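Local coordinates for protein light Chain (Clostridium botulinum, PDB 6BVD) that acts as the zinc-dependent endopeptidase of the mosaic botulinum neurotoxin type HA, probably cleaving a SNARE protein of the nerve terminal, at residues Val16-Ile21 / Lys142-Asn147; Val233-Tyr238 / Lys347-Thr352. All blocks are in the same frame, centred on the assembly; numbering follows the deposited sequence.

Interaction 1. Residues Val16-Ile21 / Lys142-Asn147; sequences VNDNTI and KLANGN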
loop_
_atom_site.group_PDB
_atom_site.type_symbol
_atom_site.label_atom_id
_atom_site.label_comp_id
_atom_site.label_asym_id
_atom_site.label_seq_id
_atom_site.Cartn_x
_atom_site.Cartn_y
_atom_site.Cartn_z
ATOM N N VAL A 16 7.329 5.847 23.786
ATOM C CA VAL A 16 7.130 7.284 23.558
ATOM C C VAL A 16 8.363 7.890 22.887
ATOM O O VAL A 16 9.490 7.477 23.184
ATOM C CB VAL A 16 6.812 7.998 24.898
ATOM C CG1 VAL A 16 6.921 9.554 24.781
ATOM C CG2 VAL A 16 5.441 7.566 25.361
ATOM N N ASN A 17 8.175 8.826 21.957
ATOM C CA ASN A 17 9.335 9.320 21.194
ATOM C C ASN A 17 9.285 10.826 20.964
ATOM O O ASN A 17 10.037 11.350 20.151
ATOM C CB ASN A 17 9.448 8.566 19.838
ATOM C CG ASN A 17 8.187 8.734 18.958
ATOM O OD1 ASN A 17 7.579 9.782 18.965
ATOM N ND2 ASN A 17 7.855 7.707 18.140
ATOM N N ASP A 18 8.395 11.512 21.685
ATOM C CA ASP A 18 8.240 12.971 21.616
ATOM C C ASP A 18 7.960 13.510 20.216
ATOM O O ASP A 18 8.251 14.662 19.928
ATOM C CB ASP A 18 9.497 13.680 22.153
ATOM C CG ASP A 18 9.763 13.379 23.612
ATOM O OD1 ASP A 18 8.892 12.781 24.268
ATOM O OD2 ASP A 18 10.855 13.752 24.108
ATOM N N ASN A 19 7.443 12.668 19.322
ATOM C CA ASN A 19 7.196 13.090 17.953
ATOM C C ASN A 19 5.887 12.458 17.459
ATOM O O ASN A 19 4.878 13.151 17.361
ATOM C CB ASN A 19 8.375 12.729 17.029
ATOM C CG ASN A 19 8.091 13.056 15.576
ATOM O OD1 ASN A 19 7.350 13.989 15.269
ATOM N ND2 ASN A 19 8.677 12.279 14.667
ATOM N N THR A 20 5.899 11.151 17.196
ATOM C CA THR A 20 4.657 10.492 16.755
ATOM C C THR A 20 3.930 9.746 17.857
ATOM O O THR A 20 2.775 9.317 17.668
ATOM C CB THR A 20 4.918 9.515 15.574
ATOM O OG1 THR A 20 5.971 8.591 15.893
ATOM C CG2 THR A 20 5.330 10.299 14.360
ATOM N N ILE A 21 4.599 9.570 19.008
ATOM C CA ILE A 21 3.985 8.872 20.124
ATOM C C ILE A 21 4.296 9.564 21.435
ATOM O O ILE A 21 5.463 9.535 21.874
ATOM C CB ILE A 21 4.468 7.443 20.247
ATOM C CG1 ILE A 21 4.224 6.658 18.946
ATOM C CG2 ILE A 21 3.754 6.748 21.372
ATOM C CD1 ILE A 21 4.713 5.265 19.061
ATOM N N LYS A 142 2.598 14.824 27.817
ATOM C CA LYS A 142 3.688 14.425 28.698
ATOM C C LYS A 142 4.787 13.729 27.882
ATOM O O LYS A 142 4.542 12.727 27.186
ATOM C CB LYS A 142 3.149 13.544 29.828
ATOM C CG LYS A 142 4.188 13.120 30.866
ATOM C CD LYS A 142 3.591 12.132 31.854
ATOM C CE LYS A 142 2.571 12.808 32.776
ATOM N NZ LYS A 142 1.874 11.799 33.647
ATOM N N LEU A 143 5.978 14.317 27.882
ATOM C CA LEU A 143 7.084 13.801 27.094
ATOM C C LEU A 143 7.802 12.583 27.727
ATOM O O LEU A 143 7.500 12.161 28.853
ATOM C CB LEU A 143 8.078 14.935 26.812
ATOM C CG LEU A 143 7.489 16.149 26.075
ATOM C CD1 LEU A 143 8.502 17.282 25.988
ATOM C CD2 LEU A 143 6.936 15.817 24.667
ATOM N N ALA A 144 8.751 12.024 26.982
ATOM C CA ALA A 144 9.494 10.851 27.429
ATOM C C ALA A 144 10.189 11.083 28.778
ATOM O O ALA A 144 10.183 10.203 29.638
ATOM C CB ALA A 144 10.520 10.459 26.389
ATOM N N ASN A 145 10.760 12.265 28.975
ATOM C CA ASN A 145 11.433 12.549 30.254
ATOM C C ASN A 145 10.442 12.981 31.330
ATOM O O ASN A 145 10.839 13.344 32.442
ATOM C CB ASN A 145 12.528 13.626 30.110
ATOM C CG ASN A 145 11.975 14.996 29.725
ATOM O OD1 ASN A 145 10.773 15.229 29.738
ATOM N ND2 ASN A 145 12.873 15.928 29.446
ATOM N N GLY A 146 9.162 13.026 30.987
ATOM C CA GLY A 146 8.165 13.423 31.960
ATOM C C GLY A 146 7.801 14.901 31.980
ATOM O O GLY A 146 6.873 15.267 32.698
ATOM N N ASN A 147 8.442 15.736 31.162
ATOM C CA ASN A 147 8.084 17.148 31.161
ATOM C C ASN A 147 6.729 17.298 30.495
ATOM O O ASN A 147 6.393 16.535 29.554
ATOM C CB ASN A 147 9.077 18.024 30.402
ATOM C CG ASN A 147 10.443 18.143 31.100
ATOM O OD1 ASN A 147 10.619 17.746 32.257
ATOM N ND2 ASN A 147 11.391 18.735 30.398
HETATM O O HOH W 1 11.563 14.005 26.587
#

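Interaction 2. Residues Val233-Tyr238 / Lys347-Thr352; sequences VLHGLY and KIYSFT. With ACT (acetate ion), chain F.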
loop_
_atom_site.group_PDB
_atom_site.type_symbol
_atom_site.label_atom_id
_atom_site.label_comp_id
_atom_site.label_asym_id
_atom_site.label_seq_id
_atom_site.Cartn_x
_atom_site.Cartn_y
_atom_site.Cartn_z
ATOM N N VAL A 233 -15.526 16.871 10.392
ATOM C CA VAL A 233 -14.367 17.504 11.066
ATOM C C VAL A 233 -14.026 18.788 10.336
ATOM O O VAL A 233 -13.889 19.852 10.913
ATOM C CB VAL A 233 -13.149 16.561 11.041
ATOM C CG1 VAL A 233 -11.794 17.268 11.497
ATOM C CG2 VAL A 233 -13.430 15.321 11.796
ATOM N N LEU A 234 -13.946 18.681 9.012
ATOM C CA LEU A 234 -13.614 19.809 8.174
ATOM C C LEU A 234 -14.566 20.974 8.365
ATOM O O LEU A 234 -14.126 22.147 8.403
ATOM C CB LEU A 234 -13.587 19.387 6.691
ATOM C CG LEU A 234 -13.015 20.451 5.759
ATOM C CD1 LEU A 234 -11.558 20.755 6.127
ATOM C CD2 LEU A 234 -13.071 19.959 4.299
ATOM N N HIS A 235 -15.868 20.694 8.458
ATOM C CA HIS A 235 -16.811 21.750 8.707
ATOM C C HIS A 235 -16.491 22.387 10.081
ATOM O O HIS A 235 -16.545 23.596 10.235
ATOM C CB HIS A 235 -18.275 21.233 8.672
ATOM C CG HIS A 235 -18.661 20.632 7.335
ATOM N ND1 HIS A 235 -19.630 19.654 7.205
ATOM C CD2 HIS A 235 -18.239 20.915 6.090
ATOM C CE1 HIS A 235 -19.761 19.336 5.924
ATOM N NE2 HIS A 235 -18.929 20.082 5.218
ATOM N N GLY A 236 -16.187 21.553 11.064
ATOM C CA GLY A 236 -15.894 22.087 12.411
ATOM C C GLY A 236 -14.615 22.962 12.439
ATOM O O GLY A 236 -14.563 23.986 13.093
ATOM N N LEU A 237 -13.595 22.537 11.715
ATOM C CA LEU A 237 -12.320 23.269 11.652
ATOM C C LEU A 237 -12.530 24.640 11.019
ATOM O O LEU A 237 -11.903 25.631 11.408
ATOM C CB LEU A 237 -11.253 22.467 10.871
ATOM C CG LEU A 237 -10.711 21.227 11.585
ATOM C CD1 LEU A 237 -9.701 20.475 10.745
ATOM C CD2 LEU A 237 -10.033 21.624 12.951
ATOM N N TYR A 238 -13.431 24.697 10.034
ATOM C CA TYR A 238 -13.798 25.954 9.400
ATOM C C TYR A 238 -14.915 26.709 10.157
ATOM O O TYR A 238 -15.340 27.787 9.736
ATOM C CB TYR A 238 -14.207 25.702 7.921
ATOM C CG TYR A 238 -13.017 25.693 6.986
ATOM C CD1 TYR A 238 -12.418 26.882 6.558
ATOM C CD2 TYR A 238 -12.479 24.485 6.520
ATOM C CE1 TYR A 238 -11.300 26.858 5.659
ATOM C CE2 TYR A 238 -11.374 24.464 5.661
ATOM C CZ TYR A 238 -10.801 25.646 5.221
ATOM O OH TYR A 238 -9.717 25.569 4.342
ATOM N N LYS A 347 -15.602 25.384 -1.956
ATOM C CA LYS A 347 -14.560 24.431 -1.666
ATOM C C LYS A 347 -14.856 23.610 -0.427
ATOM O O LYS A 347 -14.743 22.413 -0.459
ATOM C CB LYS A 347 -13.220 25.135 -1.501
ATOM C CG LYS A 347 -12.063 24.216 -1.193
ATOM C CD LYS A 347 -10.765 24.931 -0.876
ATOM C CE LYS A 347 -10.735 25.445 0.551
ATOM N NZ LYS A 347 -9.394 25.853 1.021
ATOM N N ILE A 348 -15.310 24.251 0.632
ATOM C CA ILE A 348 -15.598 23.543 1.840
ATOM C C ILE A 348 -16.674 22.508 1.575
ATOM O O ILE A 348 -16.586 21.428 2.052
ATOM C CB ILE A 348 -16.049 24.495 2.951
ATOM C CG1 ILE A 348 -14.927 25.439 3.337
ATOM C CG2 ILE A 348 -16.536 23.737 4.148
ATOM C CD1 ILE A 348 -15.340 26.549 4.245
ATOM N N TYR A 349 -17.675 22.855 0.801
ATOM C CA TYR A 349 -18.777 21.968 0.545
ATOM C C TYR A 349 -18.613 21.098 -0.670
ATOM O O TYR A 349 -19.509 20.428 -1.041
ATOM C CB TYR A 349 -20.129 22.682 0.598
ATOM C CG TYR A 349 -20.426 23.006 2.015
ATOM C CD1 TYR A 349 -20.995 22.069 2.853
ATOM C CD2 TYR A 349 -20.045 24.218 2.544
ATOM C CE1 TYR A 349 -21.228 22.354 4.172
ATOM C CE2 TYR A 349 -20.270 24.511 3.860
ATOM C CZ TYR A 349 -20.861 23.571 4.661
ATOM O OH TYR A 349 -21.081 23.868 5.973
ATOM N N SER A 350 -17.472 21.199 -1.318
ATOM C CA SER A 350 -17.095 20.289 -2.377
ATOM C C SER A 350 -16.806 18.864 -1.919
ATOM O O SER A 350 -16.901 17.945 -2.665
ATOM C CB SER A 350 -15.965 20.846 -3.213
ATOM O OG SER A 350 -14.750 20.687 -2.578
ATOM N N PHE A 351 -16.385 18.714 -0.689
ATOM C CA PHE A 351 -16.081 17.403 -0.149
ATOM C C PHE A 351 -17.354 16.645 0.266
ATOM O O PHE A 351 -17.966 17.007 1.254
ATOM C CB PHE A 351 -15.148 17.549 1.036
ATOM C CG PHE A 351 -13.851 18.225 0.677
ATOM C CD1 PHE A 351 -12.831 17.488 0.125
ATOM C CD2 PHE A 351 -13.669 19.582 0.892
ATOM C CE1 PHE A 351 -11.595 18.106 -0.214
ATOM C CE2 PHE A 351 -12.469 20.207 0.577
ATOM C CZ PHE A 351 -11.426 19.460 0.010
ATOM N N THR A 352 -17.742 15.617 -0.490
ATOM C CA THR A 352 -18.995 14.906 -0.212
ATOM C C THR A 352 -18.770 13.418 -0.329
ATOM O O THR A 352 -17.870 12.996 -1.043
ATOM C CB THR A 352 -20.127 15.333 -1.177
ATOM O OG1 THR A 352 -19.799 14.935 -2.527
ATOM C CG2 THR A 352 -20.340 16.819 -1.133
HETATM C C ACT F . -21.671 19.309 10.119
HETATM O O ACT F . -21.833 20.549 10.061
HETATM O OXT ACT F . -20.984 18.727 9.250
HETATM C CH3 ACT F . -22.301 18.518 11.236
HETATM O O HOH W 2 -18.490 19.452 2.711
HETATM O O HOH W 3 -8.656 27.949 2.799
#

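Interaction 1. Residues Val16-Ile21 / Lys142-Asn147
Both oxygens of the Asp18 carboxylate are engaged with the loop 142-147. OD1 accepts Ala144 N at 2.8 Å on its syn lone pair, with an N-H...O angle of 161°, while OD2 takes a water proton at 2.6 Å from the water oxygen. That water accepts Asn145 N, so two successive amides of the turn are served, one directly and one through water. With CG anti to the carbonyl carbon of Asp18 (chi1 -62°), the carboxylate is carried across to the turn, although the CB bond itself does not point at it. The Asp18 side chain crosses that of Leu143 at about a right angle, with OD1 3.4 Å from Leu143 CB. Beside this polar grip the CG1 branch of Val16 lies against Ala144, 4.0 Å from its CB. Each loop has its own internal brace: Asn17 OD1 collects Asn19 N, in the carbonyl plane, and Ile21 N, well above it, whereas Asn145 OD1 accepts Asn147 N. Both are Asx turns. Leu143 to Gly146 form a type I turn, and Leu143 N bonds to Asn147 O. With Gly146 at positive phi, this is the 3:5 beta hairpin with a G1 bulge, joining antiparallel strands 138-142 and 148-152.

Interaction 2. Residues Val233-Tyr238 / Lys347-Thr352
His235 and Tyr349 form the aromatic pair of this contact. Their planes are within 24° of parallel with centroids 4.6 Å apart, but the rings are slid so far that they barely overlap, and CE1 of Tyr349 lies over one imidazole face. A second ring contact is CH-pi: CD1 of Ile348 sits over a face of Tyr238, 4.0 Å from the ring centroid. The same isoleucine sends its other branch, CG2, to the edge of the His235 ring near CD2. With CG1 anti to the carbonyl carbon (chi1 -65°) and CG2 anti to the backbone N, the two branches divide between the two rings. Purely apolar contact comes from Leu234, whose CD2 reaches Phe351 CD2 at 3.5 Å, the two side chains crossing at about a right angle.

Polar links run around these rings. Both nitrogens of His235 are used: ND1 donates to the acetate OXT at 2.6 Å and 175°, and NE2 meets a water 2.6 Å from its oxygen. This water also donates to Ile348 O and Phe351 O, tying the imidazole to the far backbone. The acetate, probably from the crystallisation liquor, is bound by His232 ND1 too, a nitrogen of a zinc ligand. Lys347 NZ makes only a weak bond to Tyr238 OH, at 3.3 Å; a water bridges the pair, and both groups find firmer partners in the carboxylate of Glu112.

The contact joins the C-terminal end of the zinc-binding helix 222-237 to the end of helix 338-348 and the link leading on to helix 353-360. Helix 104-115 packs on Leu234 and Phe351, helix 264-270 touches His235 and Tyr349, and Val233 and Leu237 lie on strand 193-196 of the mixed sheet.

Along the chain, interaction 1 is complete by residue 147, before interaction 2 begins at 233. Their centres lie about 32 Å apart and their nearest atoms about 18 Å, so they do not touch, although all four segments belong to the same clostridial neurotoxin zinc protease region. Interaction 1 belongs to the periphery, where the loop before strand 21-24 meets the hairpin turn at the margin of the mixed sheet. Interaction 2 is buried among helices, its His235 side chain about 8 Å from the zinc held by His228, His232 and Glu266. One thus ties surface loops together, whereas the other packs the helices beside the metal site.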